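Local coordinates for protein CymD (Pseudomonas putida, PDB 6Z34) that forms an outer-membrane channel of the FadL family for the uptake of monoaromatic hydrocarbons, which probably leave it by lateral diffusion, at residues Ile238-Lys243 with Met278-Val283; Tyr304-Met309 with Tyr333-Val338. One frame throughout, in Å; residues are numbered along the deposited sequence.

Contact 1: residues Ile238-Lys243 with Met278-Val283; sequences IVYNFK and MPASLV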
ATOM      1  N   ILE A 238      -2.155  18.324  -7.659  1.00 48.12           N
ATOM      2  CA  ILE A 238      -1.774  17.257  -8.581  1.00 52.66           C
ATOM      3  C   ILE A 238      -0.484  16.635  -8.073  1.00 54.69           C
ATOM      4  O   ILE A 238       0.460  17.351  -7.714  1.00 54.04           O
ATOM      5  CB  ILE A 238      -1.607  17.778 -10.033  1.00 61.70           C
ATOM      6  CG1 ILE A 238      -1.129  16.682 -10.973  1.00 71.41           C
ATOM      7  CG2 ILE A 238      -0.583  18.856 -10.139  1.00 71.89           C
ATOM      8  CD1 ILE A 238      -2.181  15.708 -11.341  1.00 78.38           C
ATOM      9  N   VAL A 239      -0.438  15.301  -8.029  1.00 46.88           N
ATOM     10  CA  VAL A 239       0.779  14.613  -7.612  1.00 46.55           C
ATOM     11  C   VAL A 239       0.987  13.385  -8.478  1.00 56.92           C
ATOM     12  O   VAL A 239       0.056  12.611  -8.725  1.00 57.28           O
ATOM     13  CB  VAL A 239       0.771  14.241  -6.108  1.00 50.34           C
ATOM     14  CG1 VAL A 239      -0.413  13.355  -5.756  1.00 42.77           C
ATOM     15  CG2 VAL A 239       2.082  13.555  -5.732  1.00 48.47           C
ATOM     16  N   TYR A 240       2.221  13.213  -8.941  1.00 56.93           N
ATOM     17  CA  TYR A 240       2.644  12.013  -9.640  1.00 49.95           C
ATOM     18  C   TYR A 240       3.500  11.151  -8.719  1.00 51.50           C
ATOM     19  O   TYR A 240       4.527  11.603  -8.199  1.00 48.97           O
ATOM     20  CB  TYR A 240       3.411  12.360 -10.908  1.00 53.00           C
ATOM     21  CG  TYR A 240       3.727  11.147 -11.757  1.00 58.99           C
ATOM     22  CD1 TYR A 240       2.744  10.541 -12.536  1.00 61.16           C
ATOM     23  CD2 TYR A 240       5.013  10.618 -11.794  1.00 59.74           C
ATOM     24  CE1 TYR A 240       3.038   9.429 -13.334  1.00 55.81           C
ATOM     25  CE2 TYR A 240       5.314   9.515 -12.587  1.00 65.23           C
ATOM     26  CZ  TYR A 240       4.328   8.926 -13.349  1.00 56.30           C
ATOM     27  OH  TYR A 240       4.662   7.841 -14.120  1.00 63.70           O
ATOM     28  N   ASN A 241       3.083   9.907  -8.536  1.00 54.24           N
ATOM     29  CA  ASN A 241       3.782   8.952  -7.694  1.00 53.99           C
ATOM     30  C   ASN A 241       4.625   8.050  -8.592  1.00 55.14           C
ATOM     31  O   ASN A 241       4.112   7.473  -9.554  1.00 59.23           O
ATOM     32  CB  ASN A 241       2.764   8.155  -6.881  1.00 54.67           C
ATOM     33  CG  ASN A 241       3.364   7.534  -5.654  1.00 75.84           C
ATOM     34  OD1 ASN A 241       3.108   7.988  -4.544  1.00 85.21           O
ATOM     35  ND2 ASN A 241       4.149   6.475  -5.835  1.00 76.35           N
ATOM     36  N   PHE A 242       5.919   7.973  -8.312  1.00 55.27           N
ATOM     37  CA  PHE A 242       6.830   7.254  -9.191  1.00 55.81           C
ATOM     38  C   PHE A 242       6.648   5.749  -9.048  1.00 54.97           C
ATOM     39  O   PHE A 242       6.114   5.263  -8.053  1.00 62.73           O
ATOM     40  CB  PHE A 242       8.282   7.600  -8.876  1.00 61.55           C
ATOM     41  CG  PHE A 242       8.593   9.054  -8.974  1.00 63.37           C
ATOM     42  CD1 PHE A 242       7.988   9.841  -9.931  1.00 71.04           C
ATOM     43  CD2 PHE A 242       9.507   9.633  -8.117  1.00 66.75           C
ATOM     44  CE1 PHE A 242       8.287  11.185 -10.028  1.00 69.92           C
ATOM     45  CE2 PHE A 242       9.811  10.985  -8.210  1.00 65.21           C
ATOM     46  CZ  PHE A 242       9.202  11.756  -9.160  1.00 57.31           C
ATOM     47  N   LYS A 243       7.108   5.010 -10.065  1.00 50.71           N
ATOM     48  CA  LYS A 243       7.157   3.560  -9.959  1.00 53.17           C
ATOM     49  C   LYS A 243       8.212   3.156  -8.938  1.00 48.52           C
ATOM     50  O   LYS A 243       9.359   3.611  -9.002  1.00 45.86           O
ATOM     51  CB  LYS A 243       7.462   2.919 -11.313  1.00 77.34           C
ATOM     52  CG  LYS A 243       6.607   3.428 -12.449  1.00 89.85           C
ATOM     53  CD  LYS A 243       6.701   2.524 -13.657  1.00 90.44           C
ATOM     54  CE  LYS A 243       6.554   3.321 -14.938  1.00 93.11           C
ATOM     55  NZ  LYS A 243       6.543   2.432 -16.132  1.00 97.35           N
ATOM     56  N   MET A 278       6.298  -1.634  -8.242  1.00 89.61           N
ATOM     57  CA  MET A 278       5.000  -1.060  -7.945  1.00 76.40           C
ATOM     58  C   MET A 278       4.710   0.047  -8.949  1.00 70.04           C
ATOM     59  O   MET A 278       5.638   0.727  -9.410  1.00 72.04           O
ATOM     60  CB  MET A 278       4.947  -0.538  -6.515  1.00 68.43           C
ATOM     61  CG  MET A 278       5.762  -1.382  -5.584  1.00 74.12           C
ATOM     62  SD  MET A 278       5.228  -1.115  -3.905  1.00 75.99           S
ATOM     63  CE  MET A 278       3.840  -2.230  -3.755  1.00 80.47           C
ATOM     64  N   PRO A 279       3.467   0.202  -9.374  1.00 63.78           N
ATOM     65  CA  PRO A 279       3.188   1.113 -10.475  1.00 59.40           C
ATOM     66  C   PRO A 279       3.146   2.558 -10.014  1.00 51.43           C
ATOM     67  O   PRO A 279       2.778   2.868  -8.880  1.00 53.71           O
ATOM     68  CB  PRO A 279       1.816   0.645 -10.972  1.00 67.00           C
ATOM     69  CG  PRO A 279       1.166   0.087  -9.745  1.00 66.63           C
ATOM     70  CD  PRO A 279       2.253  -0.471  -8.880  1.00 63.14           C
ATOM     71  N   ALA A 280       3.557   3.432 -10.927  1.00 47.35           N
ATOM     72  CA  ALA A 280       3.290   4.859 -10.888  1.00 50.18           C
ATOM     73  C   ALA A 280       1.813   5.129 -10.667  1.00 56.88           C
ATOM     74  O   ALA A 280       0.981   4.262 -10.931  1.00 61.45           O
ATOM     75  CB  ALA A 280       3.744   5.512 -12.195  1.00 41.52           C
ATOM     76  N   SER A 281       1.475   6.320 -10.167  1.00 57.23           N
ATOM     77  CA  SER A 281       0.083   6.748 -10.138  1.00 54.42           C
ATOM     78  C   SER A 281       0.023   8.261 -10.229  1.00 49.30           C
ATOM     79  O   SER A 281       0.971   8.971  -9.890  1.00 53.80           O
ATOM     80  CB  SER A 281      -0.668   6.255  -8.896  1.00 49.67           C
ATOM     81  OG  SER A 281       0.006   6.624  -7.709  1.00 55.12           O
ATOM     82  N   LEU A 282      -1.105   8.739 -10.717  1.00 53.55           N
ATOM     83  CA  LEU A 282      -1.354  10.158 -10.884  1.00 49.37           C
ATOM     84  C   LEU A 282      -2.622  10.481 -10.124  1.00 59.05           C
ATOM     85  O   LEU A 282      -3.652   9.833 -10.342  1.00 63.47           O
ATOM     86  CB  LEU A 282      -1.494  10.525 -12.362  1.00 45.04           C
ATOM     87  CG  LEU A 282      -1.707  12.018 -12.636  1.00 65.76           C
ATOM     88  CD1 LEU A 282      -0.434  12.835 -12.350  1.00 58.83           C
ATOM     89  CD2 LEU A 282      -2.184  12.228 -14.064  1.00 69.25           C
ATOM     90  N   VAL A 283      -2.542  11.458  -9.219  1.00 54.30           N
ATOM     91  CA  VAL A 283      -3.693  11.919  -8.453  1.00 50.96           C
ATOM     92  C   VAL A 283      -3.908  13.392  -8.756  1.00 55.95           C
ATOM     93  O   VAL A 283      -2.999  14.211  -8.574  1.00 60.73           O
ATOM     94  CB  VAL A 283      -3.496  11.711  -6.948  1.00 61.56           C
ATOM     95  CG1 VAL A 283      -4.747  12.141  -6.198  1.00 58.62           C
ATOM     96  CG2 VAL A 283      -3.142  10.261  -6.659  1.00 68.09           C
TER
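V239, Y240 and N241 face V283, L282 and S281 across two neighbouring antiparallel strands in the wall of the FadL-type beta barrel. The short strand segments run at 170° to each other, with axes 4.7 Å apart. V239 and V283 form a hydrogen-bonded pair. V239 N donates to V283 O at 2.8 Å, and V283 N donates back to V239 O. N241 and S281 form the next such pair, with N241 N 2.7 Å from S281 O. The return bond, from S281 N to N241 O at 2.9 Å, is the most bent of the four, 152° at the hydrogen. Its donor also lies off the carbonyl plane. Y240 and L282 are the non-hydrogen-bonded pair between them.

I238, Y240 and L282 share one face. There I238 CD1 meets L282 CD1 at 3.5 Å. With chi1 at -173°, the Y240 ring swings away from its own N and lies beside its carbonyl carbon. This brings L282 CD1 to the ring edge, near its plane, and the hydroxyl end to A280. Y240 OH is 3.2 Å from A280 CB. K243 CG touches the same methyl from another direction.

V239, N241, S281 and V283 share the other face. V239 CG1 rests on V283 CB at 3.7 Å, the two side chains lying side by side. N241 CB packs against S281 OG at 3.3 Å. The N241 amide is held at both ends: ND2 donates to F242 O, and OD1 bonds to R223 NE. V283 also touches A21, so this face probably looks into the lumen, which the N-terminal part plugs in FadL proteins.

Strand 198-229 flanks 238-243, with backbone hydrogen bonds pairing I238 with L226, Y240 with L224 and F242 with G222. Strand 294-303 flanks 278-283, where S281 touches V303 and V283 touches K301.

Contact 2: residues Tyr304-Met309 with Tyr333-Val338; sequences YWSDVM and YRDTNV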
ATOM      1  N   TYR A 304      -1.218   3.037 -12.720  1.00 61.36           N
ATOM      2  CA  TYR A 304      -0.760   2.573 -14.027  1.00 56.24           C
ATOM      3  C   TYR A 304      -0.160   1.168 -13.922  1.00 58.63           C
ATOM      4  O   TYR A 304       1.031   0.944 -14.122  1.00 58.68           O
ATOM      5  CB  TYR A 304       0.241   3.561 -14.616  1.00 58.46           C
ATOM      6  CG  TYR A 304      -0.343   4.919 -14.941  1.00 64.32           C
ATOM      7  CD1 TYR A 304      -1.087   5.121 -16.095  1.00 59.78           C
ATOM      8  CD2 TYR A 304      -0.149   6.004 -14.084  1.00 57.66           C
ATOM      9  CE1 TYR A 304      -1.621   6.364 -16.394  1.00 59.67           C
ATOM     10  CE2 TYR A 304      -0.681   7.249 -14.373  1.00 59.09           C
ATOM     11  CZ  TYR A 304      -1.415   7.420 -15.529  1.00 62.66           C
ATOM     12  OH  TYR A 304      -1.948   8.646 -15.820  1.00 67.95           O
ATOM     13  N   TRP A 305      -1.035   0.202 -13.634  1.00 68.56           N
ATOM     14  CA  TRP A 305      -0.630  -1.203 -13.678  1.00 72.47           C
ATOM     15  C   TRP A 305      -0.174  -1.623 -15.073  1.00 68.74           C
ATOM     16  O   TRP A 305       0.745  -2.437 -15.203  1.00 68.18           O
ATOM     17  CB  TRP A 305      -1.782  -2.100 -13.234  1.00 70.33           C
ATOM     18  CG  TRP A 305      -2.278  -1.847 -11.857  1.00 61.41           C
ATOM     19  CD1 TRP A 305      -3.393  -1.145 -11.507  1.00 66.05           C
ATOM     20  CD2 TRP A 305      -1.697  -2.316 -10.638  1.00 56.48           C
ATOM     21  NE1 TRP A 305      -3.542  -1.142 -10.138  1.00 62.79           N
ATOM     22  CE2 TRP A 305      -2.509  -1.848  -9.582  1.00 58.34           C
ATOM     23  CE3 TRP A 305      -0.568  -3.078 -10.333  1.00 60.99           C
ATOM     24  CZ2 TRP A 305      -2.229  -2.122  -8.247  1.00 58.12           C
ATOM     25  CZ3 TRP A 305      -0.288  -3.349  -8.997  1.00 60.57           C
ATOM     26  CH2 TRP A 305      -1.119  -2.876  -7.976  1.00 62.24           C
ATOM     27  N   SER A 306      -0.793  -1.083 -16.129  1.00 77.77           N
ATOM     28  CA  SER A 306      -0.500  -1.581 -17.470  1.00 85.59           C
ATOM     29  C   SER A 306       0.954  -1.341 -17.855  1.00 97.75           C
ATOM     30  O   SER A 306       1.513  -2.096 -18.662  1.00101.12           O
ATOM     31  CB  SER A 306      -1.430  -0.937 -18.500  1.00 83.49           C
ATOM     32  OG  SER A 306      -1.100   0.430 -18.716  1.00 84.48           O
ATOM     33  N   ASP A 307       1.588  -0.309 -17.285  1.00 91.20           N
ATOM     34  CA  ASP A 307       2.972   0.018 -17.604  1.00 81.71           C
ATOM     35  C   ASP A 307       3.978  -0.665 -16.688  1.00 72.92           C
ATOM     36  O   ASP A 307       5.181  -0.432 -16.831  1.00 80.26           O
ATOM     37  CB  ASP A 307       3.178   1.527 -17.591  1.00 92.91           C
ATOM     38  CG  ASP A 307       2.420   2.216 -18.711  1.00111.13           C
ATOM     39  OD1 ASP A 307       3.063   2.924 -19.516  1.00117.76           O
ATOM     40  OD2 ASP A 307       1.186   2.035 -18.797  1.00117.18           O
ATOM     41  N   VAL A 308       3.520  -1.496 -15.758  1.00 61.49           N
ATOM     42  CA  VAL A 308       4.379  -2.501 -15.143  1.00 83.44           C
ATOM     43  C   VAL A 308       4.434  -3.684 -16.104  1.00106.13           C
ATOM     44  O   VAL A 308       3.440  -4.391 -16.281  1.00 99.73           O
ATOM     45  CB  VAL A 308       3.858  -2.940 -13.770  1.00 79.88           C
ATOM     46  CG1 VAL A 308       4.648  -4.160 -13.250  1.00 88.07           C
ATOM     47  CG2 VAL A 308       3.921  -1.818 -12.810  1.00 63.99           C
ATOM     48  N   MET A 309       5.591  -3.896 -16.732  1.00136.55           N
ATOM     49  CA  MET A 309       5.805  -5.106 -17.519  1.00142.20           C
ATOM     50  C   MET A 309       5.722  -6.317 -16.594  1.00141.14           C
ATOM     51  O   MET A 309       5.592  -6.161 -15.376  1.00148.52           O
ATOM     52  CB  MET A 309       7.142  -5.047 -18.266  1.00142.54           C
ATOM     53  CG  MET A 309       7.214  -3.966 -19.358  1.00138.72           C
ATOM     54  SD  MET A 309       8.053  -2.443 -18.854  1.00132.25           S
ATOM     55  CE  MET A 309       8.317  -1.653 -20.439  1.00128.07           C
ATOM     56  N   TYR A 333      -1.953  -6.735 -15.420  1.00113.32           N
ATOM     57  CA  TYR A 333      -3.029  -5.975 -14.810  1.00 95.81           C
ATOM     58  C   TYR A 333      -3.325  -4.762 -15.675  1.00 91.51           C
ATOM     59  O   TYR A 333      -2.472  -4.281 -16.422  1.00 99.83           O
ATOM     60  CB  TYR A 333      -2.686  -5.542 -13.379  1.00 85.65           C
ATOM     61  CG  TYR A 333      -2.385  -6.696 -12.449  1.00 97.52           C
ATOM     62  CD1 TYR A 333      -1.265  -7.489 -12.637  1.00108.87           C
ATOM     63  CD2 TYR A 333      -3.235  -7.013 -11.400  1.00103.69           C
ATOM     64  CE1 TYR A 333      -0.987  -8.553 -11.806  1.00114.99           C
ATOM     65  CE2 TYR A 333      -2.960  -8.078 -10.556  1.00111.37           C
ATOM     66  CZ  TYR A 333      -1.830  -8.845 -10.768  1.00117.77           C
ATOM     67  OH  TYR A 333      -1.528  -9.912  -9.952  1.00123.02           O
ATOM     68  N   ARG A 334      -4.547  -4.276 -15.578  1.00 84.72           N
ATOM     69  CA  ARG A 334      -4.967  -3.098 -16.318  1.00 86.75           C
ATOM     70  C   ARG A 334      -4.952  -1.890 -15.384  1.00 76.46           C
ATOM     71  O   ARG A 334      -4.887  -2.028 -14.160  1.00 76.25           O
ATOM     72  CB  ARG A 334      -6.359  -3.312 -16.939  1.00 99.01           C
ATOM     73  CG  ARG A 334      -6.551  -4.643 -17.706  1.00109.86           C
ATOM     74  CD  ARG A 334      -6.728  -5.855 -16.782  1.00117.98           C
ATOM     75  NE  ARG A 334      -6.838  -7.123 -17.503  1.00135.12           N
ATOM     76  CZ  ARG A 334      -5.824  -7.963 -17.696  1.00135.38           C
ATOM     77  NH1 ARG A 334      -4.622  -7.652 -17.240  1.00132.36           N
ATOM     78  NH2 ARG A 334      -6.008  -9.102 -18.358  1.00135.21           N
ATOM     79  N   ASP A 335      -4.989  -0.698 -15.970  1.00 75.39           N
ATOM     80  CA  ASP A 335      -4.991   0.507 -15.151  1.00 77.99           C
ATOM     81  C   ASP A 335      -6.219   0.522 -14.246  1.00 81.98           C
ATOM     82  O   ASP A 335      -7.225  -0.145 -14.507  1.00 82.26           O
ATOM     83  CB  ASP A 335      -4.954   1.761 -16.029  1.00 69.50           C
ATOM     84  CG  ASP A 335      -3.593   1.992 -16.655  1.00 70.64           C
ATOM     85  OD1 ASP A 335      -2.712   1.113 -16.496  1.00 64.53           O
ATOM     86  OD2 ASP A 335      -3.408   3.033 -17.320  1.00 75.75           O
ATOM     87  N   THR A 336      -6.113   1.263 -13.151  1.00 80.86           N
ATOM     88  CA  THR A 336      -7.200   1.433 -12.199  1.00 76.83           C
ATOM     89  C   THR A 336      -7.504   2.914 -12.062  1.00 75.35           C
ATOM     90  O   THR A 336      -6.589   3.741 -12.032  1.00 78.76           O
ATOM     91  CB  THR A 336      -6.844   0.836 -10.830  1.00 76.06           C
ATOM     92  OG1 THR A 336      -6.498  -0.545 -10.993  1.00 90.73           O
ATOM     93  CG2 THR A 336      -8.025   0.912  -9.891  1.00 74.95           C
ATOM     94  N   ASN A 337      -8.793   3.245 -12.032  1.00 86.89           N
ATOM     95  CA  ASN A 337      -9.258   4.575 -11.660  1.00 76.50           C
ATOM     96  C   ASN A 337      -9.823   4.524 -10.255  1.00 70.88           C
ATOM     97  O   ASN A 337     -10.467   3.543  -9.863  1.00 68.72           O
ATOM     98  CB  ASN A 337     -10.339   5.103 -12.598  1.00 67.20           C
ATOM     99  CG  ASN A 337      -9.844   5.296 -13.995  1.00 80.25           C
ATOM    100  OD1 ASN A 337      -9.296   6.338 -14.329  1.00 85.14           O
ATOM    101  ND2 ASN A 337     -10.068   4.309 -14.838  1.00 91.92           N
ATOM    102  N   VAL A 338      -9.574   5.582  -9.498  1.00 63.42           N
ATOM    103  CA  VAL A 338     -10.169   5.742  -8.183  1.00 59.46           C
ATOM    104  C   VAL A 338     -10.748   7.138  -8.094  1.00 61.68           C
ATOM    105  O   VAL A 338     -10.125   8.113  -8.532  1.00 61.83           O
ATOM    106  CB  VAL A 338      -9.152   5.493  -7.051  1.00 58.68           C
ATOM    107  CG1 VAL A 338      -9.838   5.635  -5.708  1.00 54.86           C
ATOM    108  CG2 VAL A 338      -8.532   4.107  -7.190  1.00 56.04           C
TER
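S306 and D335 carry the polar part of this contact. S306 N donates to D335 OD1 at 2.9 Å, meeting it nearly along the C-O axis with 158° at the hydrogen. S306 OG lies 2.8 Å from the same D335 OD1. D307 OD2 is also within reach of that hydroxyl, so its proton may go to either carboxylate. Y304 CD1 comes within 3.4 Å of D335 OD2, with ring and carboxylate planes nearly perpendicular.

W305 covers the backbone beside them. With CG anti to the carbonyl carbon (chi1 -60°), the indole is laid along T336. W305 CD1 is 3.2 Å from R334 O. T336 OG1 sits at the ring edge, near its plane, 3.1 Å from W305 NE1. On the side of Y333, W305 CB packs on Y333 CB at 3.6 Å, and the two rings meet obliquely.

Further out, R302 NE forms a salt bridge with D335 OD2. The turn is held by a backbone bond from V308 N to W305 O, and strand 336-347 by one between T336 and V303. Replacing D335 with an alanine would probably leave S306 N without its acceptor and R302 without its charge partner.

D335 thus divides its work: one oxygen receives the loop backbone, the other pairs with an arginine. That arginine is likely to offset the negative charge of this buried aspartate.

In the fold
Both are surface contacts; V239 and A280 are buried in contact 1, and among the touching residues of contact 2 D335 is. They lie in series along the chain and about 11 Å apart between centres. Contact 1 is a regular barrel ladder, held by backbone bonds and mostly apolar side chains. Contact 2 fixes an irregular turn after strand 294-303 to the residues leading into strand 336-347 and to its first residue, T336, through a carboxylate and an indole. Strand 294-303 lies between strands 281-289 and 336-347 and so joins the two. A280 O and Y304 N make a probable hydrogen bond, P279 packs on W305, and K243 NZ reaches D307 O in a weak bond.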